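Local coordinates for peroxidase (Cellulomonas bogoriensis 69B4 = DSM 16987, PDB 6QZO), which probably acts as a DyP-type heme peroxidase, carrying heme b and using peroxide to oxidise its substrates, at residues 223-228 against 363-368; 309-314 against 324-329. All coordinates share one frame; numbering follows the deposited sequence.

Contact 1: 223-228 against 363-368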
ATOM      1  N   GLY A 223     -15.454 -30.659 -16.908  1.00 30.00           N
ATOM      2  CA  GLY A 223     -16.800 -30.086 -16.720  1.00 29.36           C
ATOM      3  C   GLY A 223     -16.871 -29.137 -15.541  1.00 28.26           C
ATOM      4  O   GLY A 223     -17.710 -28.221 -15.575  1.00 28.17           O
ATOM      5  N   TRP A 224     -16.036 -29.337 -14.521  1.00 27.59           N
ATOM      6  CA  TRP A 224     -16.067 -28.532 -13.270  1.00 27.29           C
ATOM      7  C   TRP A 224     -15.650 -27.071 -13.521  1.00 26.19           C
ATOM      8  O   TRP A 224     -15.939 -26.228 -12.649  1.00 25.88           O
ATOM      9  CB  TRP A 224     -15.196 -29.171 -12.185  1.00 27.72           C
ATOM     10  CG  TRP A 224     -13.715 -29.057 -12.390  1.00 27.36           C
ATOM     11  CD1 TRP A 224     -12.903 -29.986 -12.968  1.00 28.19           C
ATOM     12  CD2 TRP A 224     -12.854 -27.979 -11.974  1.00 26.96           C
ATOM     13  NE1 TRP A 224     -11.607 -29.554 -12.962  1.00 28.07           N
ATOM     14  CE2 TRP A 224     -11.543 -28.328 -12.350  1.00 27.00           C
ATOM     15  CE3 TRP A 224     -13.055 -26.762 -11.312  1.00 26.98           C
ATOM     16  CZ2 TRP A 224     -10.444 -27.514 -12.088  1.00 26.35           C
ATOM     17  CZ3 TRP A 224     -11.970 -25.952 -11.061  1.00 26.06           C
ATOM     18  CH2 TRP A 224     -10.685 -26.322 -11.445  1.00 25.98           C
ATOM     19  N   LEU A 225     -14.998 -26.773 -14.648  1.00 25.03           N
ATOM     20  CA  LEU A 225     -14.526 -25.401 -14.968  1.00 24.17           C
ATOM     21  C   LEU A 225     -15.581 -24.581 -15.721  1.00 24.41           C
ATOM     22  O   LEU A 225     -15.246 -23.435 -16.081  1.00 24.52           O
ATOM     23  CB  LEU A 225     -13.243 -25.490 -15.796  1.00 23.78           C
ATOM     24  CG  LEU A 225     -11.949 -25.400 -14.997  1.00 23.23           C
ATOM     25  CD1 LEU A 225     -10.787 -25.615 -15.933  1.00 23.33           C
ATOM     26  CD2 LEU A 225     -11.818 -24.059 -14.289  1.00 22.56           C
ATOM     27  N   THR A 226     -16.797 -25.092 -15.932  1.00 24.13           N
ATOM     28  CA  THR A 226     -17.899 -24.309 -16.549  1.00 24.68           C
ATOM     29  C   THR A 226     -18.098 -23.000 -15.783  1.00 24.24           C
ATOM     30  O   THR A 226     -18.321 -23.082 -14.563  1.00 24.87           O
ATOM     31  CB  THR A 226     -19.251 -25.034 -16.523  1.00 25.49           C
ATOM     32  OG1 THR A 226     -19.040 -26.371 -16.978  1.00 25.84           O
ATOM     33  CG2 THR A 226     -20.289 -24.328 -17.370  1.00 26.02           C
ATOM     34  N   GLY A 227     -18.077 -21.858 -16.486  1.00 24.07           N
ATOM     35  CA  GLY A 227     -18.198 -20.510 -15.896  1.00 23.53           C
ATOM     36  C   GLY A 227     -16.855 -20.010 -15.357  1.00 22.86           C
ATOM     37  O   GLY A 227     -16.794 -18.858 -14.845  1.00 22.47           O
ATOM     38  N   GLY A 228     -15.820 -20.846 -15.457  1.00 22.39           N
ATOM     39  CA  GLY A 228     -14.491 -20.594 -14.881  1.00 22.35           C
ATOM     40  C   GLY A 228     -13.511 -20.132 -15.944  1.00 22.70           C
ATOM     41  O   GLY A 228     -13.924 -19.830 -17.086  1.00 23.23           O
ATOM     42  N   VAL A 363       0.416 -19.996 -12.148  1.00 11.89           N
ATOM     43  CA  VAL A 363      -0.762 -20.366 -12.980  1.00 12.06           C
ATOM     44  C   VAL A 363      -1.795 -21.000 -12.061  1.00 12.02           C
ATOM     45  O   VAL A 363      -1.395 -21.817 -11.219  1.00 12.09           O
ATOM     46  CB  VAL A 363      -0.365 -21.318 -14.124  1.00 12.41           C
ATOM     47  CG1 VAL A 363      -1.528 -21.579 -15.047  1.00 12.60           C
ATOM     48  CG2 VAL A 363       0.829 -20.773 -14.889  1.00 12.42           C
ATOM     49  N   PHE A 364      -3.062 -20.616 -12.223  1.00 12.03           N
ATOM     50  CA  PHE A 364      -4.200 -21.122 -11.413  1.00 12.13           C
ATOM     51  C   PHE A 364      -5.394 -21.387 -12.327  1.00 12.59           C
ATOM     52  O   PHE A 364      -5.571 -20.679 -13.350  1.00 12.51           O
ATOM     53  CB  PHE A 364      -4.605 -20.121 -10.332  1.00 11.68           C
ATOM     54  CG  PHE A 364      -3.478 -19.767  -9.402  1.00 11.36           C
ATOM     55  CD1 PHE A 364      -3.194 -20.553  -8.305  1.00 11.39           C
ATOM     56  CD2 PHE A 364      -2.682 -18.664  -9.649  1.00 11.09           C
ATOM     57  CE1 PHE A 364      -2.141 -20.233  -7.460  1.00 11.26           C
ATOM     58  CE2 PHE A 364      -1.637 -18.356  -8.800  1.00 10.93           C
ATOM     59  CZ  PHE A 364      -1.369 -19.132  -7.714  1.00 10.99           C
ATOM     60  N   ALA A 365      -6.172 -22.405 -11.952  1.00 13.15           N
ATOM     61  CA  ALA A 365      -7.498 -22.706 -12.537  1.00 13.64           C
ATOM     62  C   ALA A 365      -8.539 -22.032 -11.651  1.00 13.76           C
ATOM     63  O   ALA A 365      -8.473 -22.202 -10.430  1.00 13.82           O
ATOM     64  CB  ALA A 365      -7.700 -24.192 -12.609  1.00 13.99           C
ATOM     65  N   VAL A 366      -9.448 -21.288 -12.256  1.00 14.14           N
ATOM     66  CA  VAL A 366     -10.448 -20.462 -11.538  1.00 14.36           C
ATOM     67  C   VAL A 366     -11.809 -21.117 -11.725  1.00 15.34           C
ATOM     68  O   VAL A 366     -12.351 -21.138 -12.834  1.00 15.71           O
ATOM     69  CB  VAL A 366     -10.401 -19.015 -12.065  1.00 14.05           C
ATOM     70  CG1 VAL A 366     -11.466 -18.138 -11.428  1.00 14.15           C
ATOM     71  CG2 VAL A 366      -9.014 -18.419 -11.852  1.00 13.53           C
ATOM     72  N   PRO A 367     -12.407 -21.685 -10.653  1.00 15.91           N
ATOM     73  CA  PRO A 367     -13.751 -22.226 -10.741  1.00 16.61           C
ATOM     74  C   PRO A 367     -14.732 -21.181 -11.270  1.00 17.19           C
ATOM     75  O   PRO A 367     -14.441 -19.973 -11.204  1.00 17.62           O
ATOM     76  CB  PRO A 367     -14.132 -22.583  -9.299  1.00 16.59           C
ATOM     77  CG  PRO A 367     -12.817 -22.721  -8.580  1.00 16.19           C
ATOM     78  CD  PRO A 367     -11.834 -21.832  -9.310  1.00 15.74           C
ATOM     79  N   GLY A 368     -15.873 -21.669 -11.756  1.00 17.77           N
ATOM     80  CA  GLY A 368     -17.021 -20.836 -12.129  1.00 18.16           C
ATOM     81  C   GLY A 368     -17.606 -20.217 -10.882  1.00 18.25           C
ATOM     82  O   GLY A 368     -17.079 -20.496  -9.799  1.00 18.33           O
TER
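W224 brings the CZ3 and CH2 carbons of its indole against A365 and P367, where the chain leaves strand 356-366. At CB the side chain turns CG into the space between its own backbone N and carbonyl carbon (chi1 73°), which carries the ring across to the other segment. The six-membered ring makes the contact: CZ3 lies 4.1 Å from P367 CA, the two side chains meeting at a slant. CH2 reaches A365 CB at 3.8 Å. On the pyrrole side NE1 donates to the backbone O of R118, so a residue both large and apolar, yet able to satisfy one buried N-H, suits the place. L225 packs on the indole as well, its CG 3.7 Å above the ring plane, while its CD2 runs on to V366 O at 3.3 Å.

The loop then reverses in a type II beta turn, L225 to G228, closed by G228 N donating to L225 O, and enters strand 229-238, the neighbour of 356-366 in the antiparallel sheet of a ferredoxin-like half of the DyP fold. G227 takes the turn's positive phi (82°), which glycine tolerates easily. G228 and G368 bring their CA atoms within 3.7 Å of each other, and a CB on either would run into a carbonyl oxygen opposite, V366 O for G228 and T226 O for G368. With no side chain between them the backbones come close enough for two CA-H...O contacts, from G368 CA to T226 O and to G227 O. Nearby, H36 ND1 bonds to G227 O and Q37 NE2 to P367 O. T226, second residue of the turn, ties back to the 3-10 segment: its OG1 donates to G223 O at 2.7 Å, an oxygen that also accepts T226 N.

Contact 2: 309-314 against 324-329; sequences AYNYDE and SGLLFV. With HEM (protoporphyrin IX containing Fe), chain I.
The beta hairpin of strands 306-314 and 323-332, which delivers F328 to the heme pocket, pairs antiparallel, with Y312 lying over G325. Mutual backbone bonds join Y310 with L327 and Y312 with G325; that from Y312 N to G325 O is straight at the hydrogen (177°), although the N approaches from above the carbonyl plane. Y312 points CG between its own N and carbonyl carbon (chi1 81°), folding the ring across the other strand: G325 CA makes a CH-pi contact 3.7 Å from the ring centroid. A CB on G325 would strike Y312 CE2, hence glycine. Y312 CD2 touches L327 CD2 at 3.6 Å, and R235 adds a cation-pi contact. Replacing the tyrosine by alanine is likely to uncover the G325 backbone and leave L327 and R235 without their aromatic partner. Water 1 donates to N311 OD1 and G325 O. The F328 ring, one face over HEM C1C, brings CE2 to 3.2 Å from HEM C3C; L326 CD2 packs near HEM C3B. S324 OG donates to D313 OD1 at 2.6 Å, on the carboxylate's anti side. This hydroxyl, with long, weak ion pairs to R152 and R177 of the second subunit, would probably favour charged D313.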
ATOM      1  N   ALA A 309      -4.026  -5.697 -14.656  1.00 13.99           N
ATOM      2  CA  ALA A 309      -2.735  -5.428 -13.983  1.00 13.96           C
ATOM      3  C   ALA A 309      -2.871  -4.296 -12.940  1.00 14.01           C
ATOM      4  O   ALA A 309      -3.796  -3.452 -13.029  1.00 13.86           O
ATOM      5  CB  ALA A 309      -1.673  -5.118 -15.007  1.00 13.99           C
ATOM      6  N   TYR A 310      -1.962  -4.324 -11.973  1.00 14.00           N
ATOM      7  CA  TYR A 310      -1.848  -3.352 -10.863  1.00 14.47           C
ATOM      8  C   TYR A 310      -0.379  -2.937 -10.742  1.00 14.65           C
ATOM      9  O   TYR A 310       0.493  -3.727 -11.116  1.00 15.08           O
ATOM     10  CB  TYR A 310      -2.382  -3.989  -9.576  1.00 14.49           C
ATOM     11  CG  TYR A 310      -3.882  -3.954  -9.447  1.00 14.75           C
ATOM     12  CD1 TYR A 310      -4.695  -4.877 -10.090  1.00 14.82           C
ATOM     13  CD2 TYR A 310      -4.492  -2.972  -8.697  1.00 14.85           C
ATOM     14  CE1 TYR A 310      -6.076  -4.815  -9.988  1.00 14.98           C
ATOM     15  CE2 TYR A 310      -5.868  -2.904  -8.576  1.00 15.00           C
ATOM     16  CZ  TYR A 310      -6.661  -3.829  -9.211  1.00 15.08           C
ATOM     17  OH  TYR A 310      -8.009  -3.730  -9.067  1.00 15.50           O
ATOM     18  N   ASN A 311      -0.116  -1.736 -10.244  1.00 15.14           N
ATOM     19  CA  ASN A 311       1.263  -1.257  -9.932  1.00 15.37           C
ATOM     20  C   ASN A 311       1.701  -1.882  -8.607  1.00 15.34           C
ATOM     21  O   ASN A 311       0.867  -1.970  -7.698  1.00 15.46           O
ATOM     22  CB  ASN A 311       1.334   0.272  -9.813  1.00 15.61           C
ATOM     23  CG  ASN A 311       0.835   0.960 -11.057  1.00 15.95           C
ATOM     24  OD1 ASN A 311       1.173   0.540 -12.167  1.00 16.22           O
ATOM     25  ND2 ASN A 311       0.012   1.980 -10.873  1.00 16.05           N
ATOM     26  N   TYR A 312       2.973  -2.243  -8.492  1.00 15.37           N
ATOM     27  CA  TYR A 312       3.588  -2.556  -7.183  1.00 15.44           C
ATOM     28  C   TYR A 312       4.773  -1.615  -6.975  1.00 16.04           C
ATOM     29  O   TYR A 312       5.453  -1.246  -7.927  1.00 16.39           O
ATOM     30  CB  TYR A 312       3.911  -4.043  -7.040  1.00 15.10           C
ATOM     31  CG  TYR A 312       5.177  -4.549  -7.664  1.00 15.01           C
ATOM     32  CD1 TYR A 312       6.399  -4.389  -7.035  1.00 15.22           C
ATOM     33  CD2 TYR A 312       5.147  -5.290  -8.838  1.00 14.99           C
ATOM     34  CE1 TYR A 312       7.570  -4.880  -7.592  1.00 15.39           C
ATOM     35  CE2 TYR A 312       6.303  -5.811  -9.393  1.00 15.10           C
ATOM     36  CZ  TYR A 312       7.521  -5.609  -8.768  1.00 15.41           C
ATOM     37  OH  TYR A 312       8.665  -6.122  -9.319  1.00 15.82           O
ATOM     38  N   ASP A 313       4.943  -1.212  -5.727  1.00 16.62           N
ATOM     39  CA  ASP A 313       5.965  -0.252  -5.262  1.00 17.45           C
ATOM     40  C   ASP A 313       6.312  -0.651  -3.837  1.00 17.74           C
ATOM     41  O   ASP A 313       5.490  -0.389  -2.973  1.00 17.68           O
ATOM     42  CB  ASP A 313       5.443   1.179  -5.390  1.00 17.65           C
ATOM     43  CG  ASP A 313       6.518   2.227  -5.178  1.00 17.87           C
ATOM     44  OD1 ASP A 313       7.581   2.040  -5.759  1.00 17.71           O
ATOM     45  OD2 ASP A 313       6.289   3.213  -4.429  1.00 18.38           O
ATOM     46  N   GLU A 314       7.441  -1.323  -3.634  1.00 18.99           N
ATOM     47  CA  GLU A 314       7.831  -1.875  -2.308  1.00 19.98           C
ATOM     48  C   GLU A 314       8.881  -0.986  -1.665  1.00 20.71           C
ATOM     49  O   GLU A 314       9.567  -0.282  -2.405  1.00 21.88           O
ATOM     50  CB  GLU A 314       8.379  -3.307  -2.450  1.00 20.33           C
ATOM     51  CG  GLU A 314       7.368  -4.289  -2.984  1.00 20.75           C
ATOM     52  CD  GLU A 314       6.026  -4.290  -2.266  1.00 21.71           C
ATOM     53  OE1 GLU A 314       5.973  -4.107  -1.040  1.00 21.89           O
ATOM     54  OE2 GLU A 314       5.030  -4.457  -2.947  1.00 23.65           O
ATOM     55  N   SER A 324       9.963  -1.125  -7.856  1.00 16.59           N
ATOM     56  CA  SER A 324       8.693  -0.850  -8.561  1.00 16.34           C
ATOM     57  C   SER A 324       8.514  -1.856  -9.690  1.00 16.26           C
ATOM     58  O   SER A 324       9.546  -2.373 -10.211  1.00 16.11           O
ATOM     59  CB  SER A 324       8.660   0.556  -9.075  1.00 16.82           C
ATOM     60  OG  SER A 324       8.849   1.462  -8.005  1.00 17.41           O
ATOM     61  N   GLY A 325       7.258  -2.131 -10.050  1.00 16.01           N
ATOM     62  CA  GLY A 325       6.965  -3.008 -11.193  1.00 16.08           C
ATOM     63  C   GLY A 325       5.483  -3.157 -11.444  1.00 16.13           C
ATOM     64  O   GLY A 325       4.700  -2.325 -10.937  1.00 16.43           O
ATOM     65  N   LEU A 326       5.122  -4.184 -12.209  1.00 16.33           N
ATOM     66  CA  LEU A 326       3.732  -4.490 -12.628  1.00 16.49           C
ATOM     67  C   LEU A 326       3.333  -5.839 -12.016  1.00 16.84           C
ATOM     68  O   LEU A 326       4.129  -6.803 -12.136  1.00 16.90           O
ATOM     69  CB  LEU A 326       3.698  -4.535 -14.155  1.00 16.35           C
ATOM     70  CG  LEU A 326       2.314  -4.378 -14.790  1.00 16.39           C
ATOM     71  CD1 LEU A 326       1.781  -2.964 -14.599  1.00 16.42           C
ATOM     72  CD2 LEU A 326       2.345  -4.741 -16.259  1.00 16.65           C
ATOM     73  N   LEU A 327       2.214  -5.868 -11.278  1.00 17.25           N
ATOM     74  CA  LEU A 327       1.489  -7.111 -10.942  1.00 17.48           C
ATOM     75  C   LEU A 327       0.688  -7.467 -12.179  1.00 17.39           C
ATOM     76  O   LEU A 327      -0.422  -6.959 -12.316  1.00 16.97           O
ATOM     77  CB  LEU A 327       0.542  -6.911  -9.758  1.00 18.01           C
ATOM     78  CG  LEU A 327       1.181  -6.750  -8.388  1.00 18.07           C
ATOM     79  CD1 LEU A 327       0.175  -7.077  -7.286  1.00 17.88           C
ATOM     80  CD2 LEU A 327       2.424  -7.618  -8.233  1.00 18.11           C
ATOM     81  N   PHE A 328       1.289  -8.251 -13.057  1.00 17.96           N
ATOM     82  CA  PHE A 328       0.675  -8.611 -14.357  1.00 18.20           C
ATOM     83  C   PHE A 328      -0.220  -9.825 -14.133  1.00 18.52           C
ATOM     84  O   PHE A 328       0.299 -10.965 -14.099  1.00 19.09           O
ATOM     85  CB  PHE A 328       1.760  -8.862 -15.395  1.00 18.23           C
ATOM     86  CG  PHE A 328       1.230  -8.845 -16.795  1.00 18.18           C
ATOM     87  CD1 PHE A 328       0.540  -7.744 -17.270  1.00 18.46           C
ATOM     88  CD2 PHE A 328       1.423  -9.919 -17.635  1.00 18.33           C
ATOM     89  CE1 PHE A 328       0.077  -7.704 -18.565  1.00 18.64           C
ATOM     90  CE2 PHE A 328       0.928  -9.898 -18.926  1.00 18.44           C
ATOM     91  CZ  PHE A 328       0.257  -8.796 -19.383  1.00 18.75           C
ATOM     92  N   VAL A 329      -1.515  -9.573 -13.950  1.00 18.31           N
ATOM     93  CA  VAL A 329      -2.562 -10.619 -13.756  1.00 18.35           C
ATOM     94  C   VAL A 329      -3.338 -10.715 -15.067  1.00 18.71           C
ATOM     95  O   VAL A 329      -3.823  -9.669 -15.526  1.00 19.03           O
ATOM     96  CB  VAL A 329      -3.494 -10.248 -12.586  1.00 18.46           C
ATOM     97  CG1 VAL A 329      -4.529 -11.338 -12.318  1.00 18.54           C
ATOM     98  CG2 VAL A 329      -2.715  -9.936 -11.315  1.00 18.15           C
TER
HETATM   99  CHA HEM I 401       0.121  -3.596 -24.272  1.00 21.48           C
HETATM  100  CHB HEM I 401       3.149  -2.210 -20.798  1.00 20.86           C
HETATM  101  CHC HEM I 401       4.285  -6.830 -19.960  1.00 21.18           C
HETATM  102  CHD HEM I 401       0.953  -8.237 -23.148  1.00 21.01           C
HETATM  103  C1A HEM I 401       0.871  -2.834 -23.419  1.00 21.52           C
HETATM  104  C2A HEM I 401       0.942  -1.411 -23.462  1.00 22.09           C
HETATM  105  C3A HEM I 401       1.808  -1.028 -22.490  1.00 22.42           C
HETATM  106  C4A HEM I 401       2.243  -2.199 -21.832  1.00 21.66           C
HETATM  107  CMA HEM I 401       2.234   0.385 -22.139  1.00 22.73           C
HETATM  108  CAA HEM I 401       0.240  -0.488 -24.444  1.00 22.01           C
HETATM  109  CBA HEM I 401      -1.144  -0.035 -23.982  1.00 22.17           C
HETATM  110  CGA HEM I 401      -2.098  -1.182 -24.072  1.00 22.43           C
HETATM  111  O1A HEM I 401      -2.252  -1.885 -23.035  1.00 22.60           O
HETATM  112  O2A HEM I 401      -2.696  -1.421 -25.159  1.00 22.60           O
HETATM  113  C1B HEM I 401       3.714  -3.372 -20.288  1.00 20.63           C
HETATM  114  C2B HEM I 401       4.696  -3.341 -19.261  1.00 21.56           C
HETATM  115  C3B HEM I 401       5.035  -4.649 -19.014  1.00 20.70           C
HETATM  116  C4B HEM I 401       4.219  -5.446 -19.940  1.00 20.59           C
HETATM  117  CMB HEM I 401       5.236  -2.091 -18.571  1.00 20.86           C
HETATM  118  CAB HEM I 401       5.939  -5.238 -18.007  1.00 20.57           C
HETATM  119  CBB HEM I 401       6.438  -4.562 -16.973  1.00 20.77           C
HETATM  120  C1C HEM I 401       3.478  -7.628 -20.738  1.00 20.77           C
HETATM  121  C2C HEM I 401       3.528  -9.021 -20.738  1.00 20.54           C
HETATM  122  C3C HEM I 401       2.593  -9.469 -21.642  1.00 20.97           C
HETATM  123  C4C HEM I 401       1.953  -8.294 -22.202  1.00 20.39           C
HETATM  124  CMC HEM I 401       4.418  -9.933 -19.939  1.00 20.55           C
HETATM  125  CAC HEM I 401       2.478 -10.944 -21.789  1.00 21.34           C
HETATM  126  CBC HEM I 401       1.652 -11.575 -22.578  1.00 21.86           C
HETATM  127  C1D HEM I 401       0.462  -7.044 -23.715  1.00 20.53           C
HETATM  128  C2D HEM I 401      -0.585  -7.039 -24.754  1.00 21.30           C
HETATM  129  C3D HEM I 401      -0.803  -5.753 -25.082  1.00 22.12           C
HETATM  130  C4D HEM I 401       0.110  -4.981 -24.223  1.00 21.52           C
HETATM  131  CMD HEM I 401      -1.297  -8.209 -25.412  1.00 20.80           C
HETATM  132  CAD HEM I 401      -1.800  -5.232 -26.125  1.00 22.82           C
HETATM  133  CBD HEM I 401      -1.136  -5.138 -27.514  1.00 23.71           C
HETATM  134  CGD HEM I 401      -2.045  -4.682 -28.651  1.00 24.49           C
HETATM  135  O1D HEM I 401      -2.836  -5.482 -29.193  1.00 24.26           O
HETATM  136  O2D HEM I 401      -1.998  -3.501 -29.097  1.00 25.66           O
HETATM  137  NA  HEM I 401       1.671  -3.298 -22.417  1.00 21.20           N
HETATM  138  NB  HEM I 401       3.468  -4.629 -20.663  1.00 20.73           N
HETATM  139  NC  HEM I 401       2.538  -7.189 -21.623  1.00 20.30           N
HETATM  140  ND  HEM I 401       0.836  -5.787 -23.440  1.00 21.05           N
HETATM  141 FE   HEM I 401       2.115  -5.215 -22.170  1.00 20.92          FE
HETATM  142  O   HOH W   1       4.116  -0.391 -12.545  1.00 13.04           O

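Both contacts reach one antiparallel sheet, ordered 306-314, 323-332, 229-238, 356-366. Contact 2 joins the first two strands, whereas contact 1 sits where the chain enters 229-238 and leaves 356-366, the strand pair at the far end of that order. Their centres are 25 Å apart and their nearest atoms about 8 Å, so they do not touch. In sequence, contact 2 falls between the two segments of contact 1. The heme belongs to contact 2: the F328 side chain lies about 7 Å from that of H292, the axial iron ligand, and about 4 Å from that of R307, which also binds heme. Contact 1 lies away from the heme-binding residues.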